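Local coordinates for protein phycocyanobilin lyase subunit beta (Nostoc sp. PCC 7120, PDB 5N3U) that associates with its partner CpcE to form a lyase that is probably required for attaching the chromophore to the phycocyanin alpha subunit, at residues 143-146 against 152-155; 156-161 against 176-181; 55-60 against 83-88. All coordinates share one frame; numbering follows the deposited sequence.

Contact 1: 143-146 against 152-155; sequences LFIS and SIRY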
loop_
_atom_site.group_PDB
_atom_site.type_symbol
_atom_site.label_atom_id
_atom_site.label_comp_id
_atom_site.label_asym_id
_atom_site.label_seq_id
_atom_site.Cartn_x
_atom_site.Cartn_y
_atom_site.Cartn_z
ATOM N N LEU B 143 -3.025 -19.479 -13.600
ATOM C CA LEU B 143 -3.551 -19.091 -14.914
ATOM C C LEU B 143 -4.247 -17.761 -14.842
ATOM O O LEU B 143 -4.082 -16.864 -15.713
ATOM C CB LEU B 143 -4.499 -20.158 -15.482
ATOM C CG LEU B 143 -3.898 -21.522 -15.764
ATOM C CD1 LEU B 143 -4.989 -22.519 -16.201
ATOM C CD2 LEU B 143 -2.842 -21.432 -16.859
ATOM N N PHE B 144 -5.024 -17.570 -13.789
ATOM C CA PHE B 144 -5.645 -16.284 -13.603
ATOM C C PHE B 144 -4.672 -15.117 -13.423
ATOM O O PHE B 144 -4.853 -14.042 -14.043
ATOM C CB PHE B 144 -6.662 -16.405 -12.467
ATOM C CG PHE B 144 -7.294 -15.144 -12.055
ATOM C CD1 PHE B 144 -8.357 -14.668 -12.757
ATOM C CD2 PHE B 144 -6.933 -14.506 -10.874
ATOM C CE1 PHE B 144 -8.983 -13.534 -12.375
ATOM C CE2 PHE B 144 -7.573 -13.294 -10.490
ATOM C CZ PHE B 144 -8.622 -12.840 -11.217
ATOM N N ILE B 145 -3.643 -15.272 -12.584
ATOM C CA ILE B 145 -2.775 -14.097 -12.377
ATOM C C ILE B 145 -1.808 -13.849 -13.534
ATOM O O ILE B 145 -1.224 -12.788 -13.596
ATOM C CB ILE B 145 -2.018 -14.120 -11.035
ATOM C CG1 ILE B 145 -1.095 -15.314 -10.938
ATOM C CG2 ILE B 145 -3.034 -14.183 -9.899
ATOM C CD1 ILE B 145 -0.100 -15.132 -9.835
ATOM N N SER B 146 -1.647 -14.833 -14.415
ATOM C CA SER B 146 -0.789 -14.686 -15.617
ATOM C C SER B 146 -1.307 -13.658 -16.600
ATOM O O SER B 146 -0.607 -13.313 -17.530
ATOM C CB SER B 146 -0.610 -16.031 -16.304
ATOM O OG SER B 146 -1.785 -16.383 -17.029
ATOM N N SER B 152 6.072 -8.178 -13.651
ATOM C CA SER B 152 6.700 -9.020 -12.647
ATOM C C SER B 152 5.725 -10.081 -12.060
ATOM O O SER B 152 6.180 -11.162 -11.603
ATOM C CB SER B 152 7.342 -8.197 -11.546
ATOM O OG SER B 152 6.390 -7.604 -10.709
ATOM N N ILE B 153 4.416 -9.793 -12.060
ATOM C CA ILE B 153 3.427 -10.759 -11.646
ATOM C C ILE B 153 3.350 -11.845 -12.664
ATOM O O ILE B 153 3.310 -13.043 -12.327
ATOM C CB ILE B 153 2.003 -10.126 -11.502
ATOM C CG1 ILE B 153 1.945 -9.032 -10.460
ATOM C CG2 ILE B 153 1.000 -11.206 -11.160
ATOM C CD1 ILE B 153 2.640 -9.351 -9.203
ATOM N N ARG B 154 3.309 -11.473 -13.933
ATOM C CA ARG B 154 3.303 -12.493 -15.000
ATOM C C ARG B 154 4.566 -13.334 -14.979
ATOM O O ARG B 154 4.490 -14.517 -15.151
ATOM C CB ARG B 154 3.099 -11.887 -16.430
ATOM C CG ARG B 154 1.850 -11.088 -16.608
ATOM C CD ARG B 154 1.490 -10.871 -18.092
ATOM N NE ARG B 154 2.444 -9.993 -18.802
ATOM C CZ ARG B 154 2.623 -8.676 -18.652
ATOM N NH1 ARG B 154 1.939 -7.945 -17.781
ATOM N NH2 ARG B 154 3.552 -8.058 -19.419
ATOM N N TYR B 155 5.713 -12.727 -14.701
ATOM C CA TYR B 155 6.940 -13.497 -14.614
ATOM C C TYR B 155 6.844 -14.539 -13.511
ATOM O O TYR B 155 7.156 -15.733 -13.688
ATOM C CB TYR B 155 8.088 -12.499 -14.355
ATOM C CG TYR B 155 9.471 -13.113 -14.390
ATOM C CD1 TYR B 155 9.959 -13.795 -13.308
ATOM C CD2 TYR B 155 10.282 -12.971 -15.497
ATOM C CE1 TYR B 155 11.238 -14.371 -13.303
ATOM C CE2 TYR B 155 11.554 -13.560 -15.526
ATOM C CZ TYR B 155 12.019 -14.252 -14.457
ATOM O OH TYR B 155 13.291 -14.831 -14.471
#
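The hydroxyl of S146 is gripped from two directions while its backbone carbonyl rests on R154. OG gives a hydrogen bond to L143 O at 2.7 Å, three residues back, tilted 27° from that carbonyl's plane, and also pairs with R177 NE of helix 171-184. A short polar side chain suits this place, because it can fold back over the C-terminal part of helix 130-145. Its CB points away from 152-155, so S146 meets that segment through its main chain: S146 O lies 3.3 Å from R154 CD and 3.4 Å from R154 CG. The aliphatic part of the arginine does this touching, and the chain then bends at chi3 (-68°), with NE in a salt bridge to D185 and NH1 bonded to D148 O. In the neighbouring residue pair, I153 holds CG2 anti to its backbone N, placing this methyl 3.7 Å from I145 O and 4.2 Å from I145 CB. R111 of helix 108-118 touches both isoleucines. The contact joins two successive helices through a short turn, within the region matched to HEAT repeats. Carbonyl oxygens resting on aliphatic carbons, with one isoleucine pair, join the segments directly, whereas the S146 hydroxyl and the arginine head tie them to R177 and D185.

Contact 2: 156-161 against 176-181; sequences AAIVGL and TRLKEM
Helices 156-161 and 176-181 run nearly antiparallel, at 153° between their directions and 11.6 Å between axes, with I158 and L178 nearest in the backbone. That spacing is wide, and extended apolar side chains span it, among them the unbranched methionine M181. I158, with CG1 anti to the carbonyl carbon (chi1 -55°), carries CD1 across the gap and crosses L178 obliquely. It meets M181 tip to tip, its CD1 3.6 Å from M181 SD and 3.7 Å from M181 CE; the methionine chain is extended until chi3, where it bends. The same CD1 lies 3.8 Å from L178 CD2, so the end of one isoleucine fits against two residues a turn apart. L161, one turn further along its own helix, adds a looser approach of its CD1 to L178 CD2 at 4.5 Å. The polar edge belongs to 176-181 itself: R177 NH1 forms a 2.8 Å salt bridge with E180 OE2, nearly in the guanidinium plane but on the anti side of the carboxylate. M181 CG sits over the centre of one guanidinium face, 3.3 Å above it, so the flat group lies against the methionine's aliphatic part. I194 of helix 188-198 packs on both I158 and M181, while L139 and L142 of helix 130-145 pack on L161; A156 and V159 turn to helix 108-118 and to the CpcE chain.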
loop_
_atom_site.group_PDB
_atom_site.type_symbol
_atom_site.label_atom_id
_atom_site.label_comp_id
_atom_site.label_asym_id
_atom_site.label_seq_id
_atom_site.Cartn_x
_atom_site.Cartn_y
_atom_site.Cartn_z
ATOM N N ALA B 156 6.419 -14.103 -12.314
ATOM C CA ALA B 156 6.296 -15.012 -11.206
ATOM C C ALA B 156 5.297 -16.116 -11.506
ATOM O O ALA B 156 5.490 -17.236 -11.077
ATOM C CB ALA B 156 5.877 -14.269 -9.931
ATOM N N ALA B 157 4.207 -15.782 -12.185
ATOM C CA ALA B 157 3.213 -16.764 -12.575
ATOM C C ALA B 157 3.768 -17.893 -13.454
ATOM O O ALA B 157 3.453 -19.042 -13.261
ATOM C CB ALA B 157 2.105 -16.077 -13.273
ATOM N N ILE B 158 4.625 -17.546 -14.377
ATOM C CA ILE B 158 5.348 -18.534 -15.220
ATOM C C ILE B 158 6.196 -19.407 -14.360
ATOM O O ILE B 158 6.251 -20.607 -14.537
ATOM C CB ILE B 158 6.342 -17.855 -16.212
ATOM C CG1 ILE B 158 5.684 -16.825 -17.071
ATOM C CG2 ILE B 158 7.052 -18.868 -17.087
ATOM C CD1 ILE B 158 4.494 -17.328 -17.796
ATOM N N VAL B 159 6.906 -18.842 -13.405
ATOM C CA VAL B 159 7.742 -19.655 -12.562
ATOM C C VAL B 159 6.902 -20.658 -11.759
ATOM O O VAL B 159 7.275 -21.821 -11.549
ATOM C CB VAL B 159 8.567 -18.803 -11.620
ATOM C CG1 VAL B 159 9.386 -19.669 -10.648
ATOM C CG2 VAL B 159 9.538 -17.867 -12.387
ATOM N N GLY B 160 5.747 -20.204 -11.263
ATOM C CA GLY B 160 4.861 -21.095 -10.554
ATOM C C GLY B 160 4.393 -22.217 -11.469
ATOM O O GLY B 160 4.458 -23.353 -11.108
ATOM N N LEU B 161 3.973 -21.857 -12.652
ATOM C CA LEU B 161 3.486 -22.801 -13.631
ATOM C C LEU B 161 4.516 -23.835 -13.984
ATOM O O LEU B 161 4.184 -25.021 -14.089
ATOM C CB LEU B 161 2.990 -22.124 -14.865
ATOM C CG LEU B 161 1.732 -21.314 -14.841
ATOM C CD1 LEU B 161 1.543 -20.537 -16.135
ATOM C CD2 LEU B 161 0.449 -22.110 -14.564
ATOM N N THR B 176 -0.446 -24.827 -23.166
ATOM C CA THR B 176 -1.362 -24.019 -23.915
ATOM C C THR B 176 -1.248 -22.599 -23.496
ATOM O O THR B 176 -1.277 -21.682 -24.359
ATOM C CB THR B 176 -2.784 -24.553 -23.731
ATOM O OG1 THR B 176 -2.900 -25.793 -24.441
ATOM C CG2 THR B 176 -3.848 -23.565 -24.199
ATOM N N ARG B 177 -1.096 -22.382 -22.165
ATOM C CA ARG B 177 -1.130 -21.031 -21.701
ATOM C C ARG B 177 0.162 -20.341 -22.105
ATOM O O ARG B 177 0.165 -19.185 -22.509
ATOM C CB ARG B 177 -1.350 -21.002 -20.188
ATOM C CG ARG B 177 -1.306 -19.628 -19.611
ATOM C CD ARG B 177 -2.327 -18.743 -20.185
ATOM N NE ARG B 177 -2.131 -17.368 -19.784
ATOM C CZ ARG B 177 -2.453 -16.324 -20.520
ATOM N NH1 ARG B 177 -2.968 -16.495 -21.737
ATOM N NH2 ARG B 177 -2.250 -15.104 -20.066
ATOM N N LEU B 178 1.226 -21.073 -21.940
ATOM C CA LEU B 178 2.519 -20.587 -22.246
ATOM C C LEU B 178 2.658 -20.170 -23.719
ATOM O O LEU B 178 3.197 -19.097 -23.983
ATOM C CB LEU B 178 3.552 -21.632 -21.887
ATOM C CG LEU B 178 3.830 -21.890 -20.415
ATOM C CD1 LEU B 178 4.821 -22.977 -20.163
ATOM C CD2 LEU B 178 4.310 -20.671 -19.681
ATOM N N LYS B 179 2.133 -20.971 -24.659
ATOM C CA LYS B 179 2.119 -20.564 -26.065
ATOM C C LYS B 179 1.328 -19.279 -26.262
ATOM O O LYS B 179 1.804 -18.383 -26.965
ATOM C CB LYS B 179 1.508 -21.623 -26.960
ATOM C CG LYS B 179 2.299 -22.915 -27.060
ATOM C CD LYS B 179 1.624 -23.953 -27.981
ATOM C CE LYS B 179 1.434 -25.336 -27.312
ATOM N NZ LYS B 179 2.698 -26.034 -26.885
ATOM N N GLU B 180 0.139 -19.159 -25.668
ATOM C CA GLU B 180 -0.644 -17.943 -25.833
ATOM C C GLU B 180 0.145 -16.744 -25.289
ATOM O O GLU B 180 0.009 -15.626 -25.797
ATOM C CB GLU B 180 -1.972 -17.952 -25.051
ATOM C CG GLU B 180 -3.092 -18.921 -25.424
ATOM C CD GLU B 180 -3.936 -19.337 -24.190
ATOM O OE1 GLU B 180 -4.303 -20.546 -24.081
ATOM O OE2 GLU B 180 -4.189 -18.479 -23.287
ATOM N N MET B 181 0.929 -16.947 -24.228
ATOM C CA MET B 181 1.647 -15.807 -23.635
ATOM C C MET B 181 2.891 -15.409 -24.452
ATOM O O MET B 181 3.146 -14.226 -24.703
ATOM C CB MET B 181 2.022 -16.135 -22.177
ATOM C CG MET B 181 0.863 -15.981 -21.212
ATOM S SD MET B 181 1.515 -16.440 -19.587
ATOM C CE MET B 181 2.211 -14.829 -19.188
#

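Contact 3: 55-60 against 83-88; sequences ALVQLG and IRTLAA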
loop_
_atom_site.group_PDB
_atom_site.type_symbol
_atom_site.label_atom_id
_atom_site.label_comp_id
_atom_site.label_asym_id
_atom_site.label_seq_id
_atom_site.Cartn_x
_atom_site.Cartn_y
_atom_site.Cartn_z
ATOM N N ALA B 55 15.354 -19.531 9.956
ATOM C CA ALA B 55 15.030 -20.234 11.134
ATOM C C ALA B 55 13.667 -20.919 11.057
ATOM O O ALA B 55 13.507 -22.091 11.475
ATOM C CB ALA B 55 15.047 -19.295 12.327
ATOM N N LEU B 56 12.659 -20.216 10.549
ATOM C CA LEU B 56 11.353 -20.824 10.487
ATOM C C LEU B 56 11.349 -21.969 9.528
ATOM O O LEU B 56 10.744 -23.008 9.806
ATOM C CB LEU B 56 10.254 -19.784 10.143
ATOM C CG LEU B 56 10.034 -18.879 11.326
ATOM C CD1 LEU B 56 9.443 -17.516 10.940
ATOM C CD2 LEU B 56 9.167 -19.459 12.404
ATOM N N VAL B 57 12.007 -21.794 8.416
ATOM C CA VAL B 57 12.010 -22.793 7.402
ATOM C C VAL B 57 12.680 -24.052 7.954
ATOM O O VAL B 57 12.237 -25.147 7.675
ATOM C CB VAL B 57 12.743 -22.312 6.173
ATOM C CG1 VAL B 57 12.972 -23.402 5.162
ATOM C CG2 VAL B 57 11.966 -21.242 5.442
ATOM N N GLN B 58 13.725 -23.885 8.764
ATOM C CA GLN B 58 14.453 -25.071 9.268
ATOM C C GLN B 58 13.552 -25.798 10.198
ATOM O O GLN B 58 13.462 -26.983 10.144
ATOM C CB GLN B 58 15.770 -24.701 9.950
ATOM C CG GLN B 58 16.909 -24.476 8.937
ATOM C CD GLN B 58 18.097 -23.678 9.506
ATOM O OE1 GLN B 58 18.210 -23.502 10.736
ATOM N NE2 GLN B 58 19.011 -23.211 8.618
ATOM N N LEU B 59 12.792 -25.090 11.001
ATOM C CA LEU B 59 11.792 -25.752 11.808
ATOM C C LEU B 59 10.765 -26.514 10.992
ATOM O O LEU B 59 10.314 -27.513 11.419
ATOM C CB LEU B 59 11.085 -24.745 12.693
ATOM C CG LEU B 59 11.831 -24.226 13.929
ATOM C CD1 LEU B 59 11.229 -22.985 14.520
ATOM C CD2 LEU B 59 11.812 -25.288 15.030
ATOM N N GLY B 60 10.345 -25.987 9.849
ATOM C CA GLY B 60 9.523 -26.714 8.895
ATOM C C GLY B 60 8.049 -26.838 9.264
ATOM O O GLY B 60 7.444 -25.899 9.782
ATOM N N ILE B 83 4.695 -15.133 3.602
ATOM C CA ILE B 83 4.359 -15.870 2.411
ATOM C C ILE B 83 5.587 -16.574 1.843
ATOM O O ILE B 83 5.506 -17.694 1.376
ATOM C CB ILE B 83 3.739 -14.980 1.372
ATOM C CG1 ILE B 83 2.450 -14.316 1.928
ATOM C CG2 ILE B 83 3.479 -15.815 0.114
ATOM C CD1 ILE B 83 1.398 -15.289 2.370
ATOM N N ARG B 84 6.726 -15.881 1.813
ATOM C CA ARG B 84 7.945 -16.490 1.337
ATOM C C ARG B 84 8.372 -17.737 2.191
ATOM O O ARG B 84 8.859 -18.735 1.675
ATOM C CB ARG B 84 9.066 -15.459 1.239
ATOM C CG ARG B 84 10.282 -15.950 0.420
ATOM C CD ARG B 84 11.267 -14.834 0.029
ATOM N NE ARG B 84 10.587 -13.581 -0.365
ATOM C CZ ARG B 84 10.466 -12.464 0.349
ATOM N NH1 ARG B 84 10.909 -12.364 1.577
ATOM N NH2 ARG B 84 9.828 -11.413 -0.176
ATOM N N THR B 85 8.202 -17.628 3.477
ATOM C CA THR B 85 8.541 -18.632 4.403
ATOM C C THR B 85 7.625 -19.816 4.242
ATOM O O THR B 85 8.095 -20.970 4.131
ATOM C CB THR B 85 8.437 -18.092 5.794
ATOM O OG1 THR B 85 9.311 -16.976 5.925
ATOM C CG2 THR B 85 8.825 -19.104 6.793
ATOM N N LEU B 86 6.331 -19.585 4.162
ATOM C CA LEU B 86 5.409 -20.676 3.801
ATOM C C LEU B 86 5.707 -21.329 2.501
ATOM O O LEU B 86 5.624 -22.565 2.399
ATOM C CB LEU B 86 3.950 -20.151 3.771
ATOM C CG LEU B 86 3.377 -19.856 5.076
ATOM C CD1 LEU B 86 2.217 -18.858 4.998
ATOM C CD2 LEU B 86 3.044 -21.142 5.816
ATOM N N ALA B 87 6.062 -20.546 1.475
ATOM C CA ALA B 87 6.373 -21.091 0.183
ATOM C C ALA B 87 7.645 -21.987 0.310
ATOM O O ALA B 87 7.670 -23.057 -0.225
ATOM C CB ALA B 87 6.655 -19.980 -0.866
ATOM N N ALA B 88 8.646 -21.545 1.049
ATOM C CA ALA B 88 9.907 -22.334 1.188
ATOM C C ALA B 88 9.704 -23.617 2.004
ATOM O O ALA B 88 10.318 -24.652 1.702
ATOM C CB ALA B 88 10.932 -21.470 1.901
#
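T85 CG2 fills the buried side of the contact, 3.7 Å from L56 CB and 4.0 Å from V57 CG2, against two successive residues of the facing helix. Its branched side chain serves two purposes. CG2, anti to the backbone N, turns the methyl to L56 and V57, while OG1 sits beside that N (chi1 -59°) and hydrogen-bonds to Y81 O in its own helix and to S53 OG in the helix opposite. L56 itself sends its isobutyl group onward to L37, I38 and F41, and F41 also touches T85, so helix 34-40 and the loop after it cover this side. The two segments run in similar directions, 30° apart, with axes 9.2 Å from each other, and helix 64-69 lies between them in sequence. Such side-by-side stacking of helices in successive layers is the mark of an alpha solenoid, in keeping with the HEAT-repeat family. Toward solvent the contact narrows to a single pair of methyls. There the compact, beta-branched V57, itself partly exposed, turns the CG2 that also meets T85 to within 3.7 Å of the CB of A88, an exposed residue whose small methyl allows the helices to come close but covers little.

In the fold
From the N terminus, contact 3 comes first: it joins helix 46-59 to helix 76-89 across the intervening helix 64-69, tying neighbouring layers of the solenoid. Helices 95-104 and 108-118 follow before contact 1 closes the short turn between helices 130-145 and 151-163. The chain continues along helix 151-163 into contact 2, which closes a longer loop by bringing back helix 171-184. The three closures lie in series, none enclosing or crossing another. Contacts 1 and 2 share helix 151-163 and touch, their centres about 8 Å apart. Contact 3 lies on the opposite side of the chain's centre, its centre about 23 Å and 25 Å from those of contacts 1 and 2.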